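PDB 5TP4: amidase, hydantoinase/carbamoylase family from Burkholderia ambifaria, which probably hydrolyses N-carbamoyl-L-amino acids to the free amino acids as a zinc-dependent amidase of the peptidase M20 family. Local coordinates for residues A82-V87 with T125-E130. Numbering follows the deposited sequence. Where two conformers were deposited one is given.
Sequences AQAAPV and TDKPLE. With EDO (1,2-ethanediol), chain S.
Val87 and Leu129 pair in parallel register where two neighbouring strands begin, fastened by two backbone hydrogen bonds, one given and one taken by Val87. Val87 N donates to Pro128 O (2.9 Å), and Val87 O accepts a hydrogen bond from Glu130 N (3.0 Å). Two CA-H...O contacts reinforce the ladder: Pro86 CA lies 3.2 Å from Pro128 O, and Leu129 CA points at Val87 O. Each acceptor is thereby approached by one N-H and one C-H.

Van der Waals packing extends the contact before the strands proper. The Pro128 ring lies along the 84-86 backbone, its CG 3.3 Å from Ala84 O and its CD 3.9 Å from Ala84 CB; the same CG reaches Pro86 CB. Lys127 lays its CB and CD against Ala85 O, a buried carbonyl without a hydrogen-bonding partner in the model. Beyond them, Leu129 CD2 meets Val87 CB at 4.0 Å, on the face packed against helix 398-416, where Leu129 also meets Leu118 of helix 105-121.

Glu130 swings its CG anti to its carbonyl carbon (chi1 -73°) and, extended from there, carries its carboxylate across Pro86 CG, 3.7 Å from Glu130 OE2. That oxygen also forms a salt bridge with Arg76 of strand 73-77, whereas OE1 accepts a 2.6 Å hydrogen bond from O2 of a 1,2-ethanediol probably carried over from crystallisation. On the loop side, Thr125 OG1 donates to Lys127 O within the turn that leads into strand 129-133.

Strands 87-91 and 129-133, linked through helix 105-121, thus start a parallel beta-alpha-beta unit in the zinc-binding domain of the M20 fold, away from the metal site.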
loop_
_atom_site.group_PDB
_atom_site.type_symbol
_atom_site.label_atom_id
_atom_site.label_comp_id
_atom_site.label_asym_id
_atom_site.label_seq_id
_atom_site.Cartn_x
_atom_site.Cartn_y
_atom_site.Cartn_z
ATOM N N ALA B 82 8.619 -56.111 -18.955
ATOM C CA ALA B 82 8.056 -55.355 -20.069
ATOM C C ALA B 82 6.672 -54.800 -19.769
ATOM O O ALA B 82 6.266 -53.825 -20.409
ATOM C CB ALA B 82 7.989 -56.218 -21.331
ATOM N N GLN B 83 5.934 -55.395 -18.827
ATOM C CA GLN B 83 4.564 -54.963 -18.575
ATOM C C GLN B 83 4.438 -53.929 -17.460
ATOM O O GLN B 83 3.380 -53.303 -17.351
ATOM C CB GLN B 83 3.669 -56.176 -18.247
ATOM N N ALA B 84 5.474 -53.727 -16.647
ATOM C CA ALA B 84 5.371 -52.875 -15.460
ATOM C C ALA B 84 5.275 -51.389 -15.799
ATOM O O ALA B 84 5.902 -50.895 -16.742
ATOM C CB ALA B 84 6.571 -53.100 -14.541
ATOM N N ALA B 85 4.480 -50.671 -15.006
ATOM C CA ALA B 85 4.435 -49.223 -15.093
ATOM C C ALA B 85 5.766 -48.632 -14.626
ATOM O O ALA B 85 6.444 -49.217 -13.774
ATOM C CB ALA B 85 3.300 -48.677 -14.231
ATOM N N PRO B 86 6.150 -47.478 -15.165
ATOM C CA PRO B 86 7.459 -46.897 -14.840
ATOM C C PRO B 86 7.480 -46.186 -13.493
ATOM O O PRO B 86 6.467 -45.715 -12.970
ATOM C CB PRO B 86 7.685 -45.905 -15.990
ATOM C CG PRO B 86 6.290 -45.453 -16.367
ATOM C CD PRO B 86 5.431 -46.692 -16.183
ATOM N N VAL B 87 8.689 -46.109 -12.951
ATOM C CA VAL B 87 9.023 -45.158 -11.908
ATOM C C VAL B 87 9.482 -43.900 -12.628
ATOM O O VAL B 87 10.389 -43.958 -13.467
ATOM C CB VAL B 87 10.117 -45.709 -10.988
ATOM C CG1 VAL B 87 10.583 -44.595 -10.014
ATOM C CG2 VAL B 87 9.602 -46.947 -10.281
ATOM N N THR B 125 16.999 -52.249 -14.404
ATOM C CA THR B 125 15.984 -52.233 -13.368
ATOM C C THR B 125 14.888 -53.221 -13.732
ATOM O O THR B 125 14.822 -53.749 -14.848
ATOM C CB THR B 125 15.414 -50.821 -13.167
ATOM O OG1 THR B 125 14.842 -50.346 -14.390
ATOM C CG2 THR B 125 16.522 -49.812 -12.753
ATOM N N ASP B 126 14.043 -53.521 -12.749
ATOM C CA ASP B 126 12.872 -54.352 -13.011
ATOM C C ASP B 126 11.776 -53.511 -13.659
ATOM O O ASP B 126 11.412 -53.723 -14.823
ATOM C CB ASP B 126 12.400 -54.995 -11.705
ATOM C CG ASP B 126 11.244 -55.931 -11.911
ATOM O OD1 ASP B 126 11.312 -56.745 -12.862
ATOM O OD2 ASP B 126 10.277 -55.864 -11.125
ATOM N N LYS B 127 11.243 -52.550 -12.916
ATOM C CA LYS B 127 10.315 -51.610 -13.508
ATOM C C LYS B 127 11.088 -50.633 -14.382
ATOM O O LYS B 127 12.230 -50.279 -14.070
ATOM C CB LYS B 127 9.568 -50.831 -12.438
ATOM C CG LYS B 127 8.858 -51.708 -11.458
ATOM C CD LYS B 127 7.864 -50.892 -10.687
ATOM C CE LYS B 127 6.682 -51.761 -10.280
ATOM N NZ LYS B 127 7.033 -52.596 -9.118
ATOM N N PRO B 128 10.494 -50.178 -15.474
ATOM C CA PRO B 128 11.155 -49.150 -16.291
ATOM C C PRO B 128 11.271 -47.827 -15.545
ATOM O O PRO B 128 10.534 -47.541 -14.601
ATOM C CB PRO B 128 10.232 -49.020 -17.503
ATOM C CG PRO B 128 8.865 -49.462 -16.972
ATOM C CD PRO B 128 9.178 -50.579 -16.018
ATOM N N LEU B 129 12.237 -47.011 -15.981
ATOM C CA LEU B 129 12.408 -45.643 -15.510
ATOM C C LEU B 129 12.021 -44.677 -16.616
ATOM O O LEU B 129 12.258 -44.945 -17.799
ATOM C CB LEU B 129 13.866 -45.348 -15.096
ATOM C CG LEU B 129 14.511 -46.225 -14.025
ATOM C CD1 LEU B 129 15.851 -45.588 -13.532
ATOM C CD2 LEU B 129 13.566 -46.364 -12.881
ATOM N N GLU B 130 11.440 -43.543 -16.226
ATOM C CA GLU B 130 11.228 -42.459 -17.175
ATOM C C GLU B 130 11.627 -41.165 -16.498
ATOM O O GLU B 130 11.452 -41.017 -15.282
ATOM C CB GLU B 130 9.777 -42.396 -17.659
ATOM C CG GLU B 130 9.450 -43.554 -18.632
ATOM C CD GLU B 130 8.033 -43.502 -19.182
ATOM O OE1 GLU B 130 7.415 -42.423 -19.110
ATOM O OE2 GLU B 130 7.546 -44.527 -19.699
HETATM C C1 EDO S . 2.955 -42.535 -18.176
HETATM O O1 EDO S . 2.928 -43.903 -18.599
HETATM C C2 EDO S . 4.395 -42.058 -18.169
HETATM O O2 EDO S . 4.879 -42.076 -19.519
#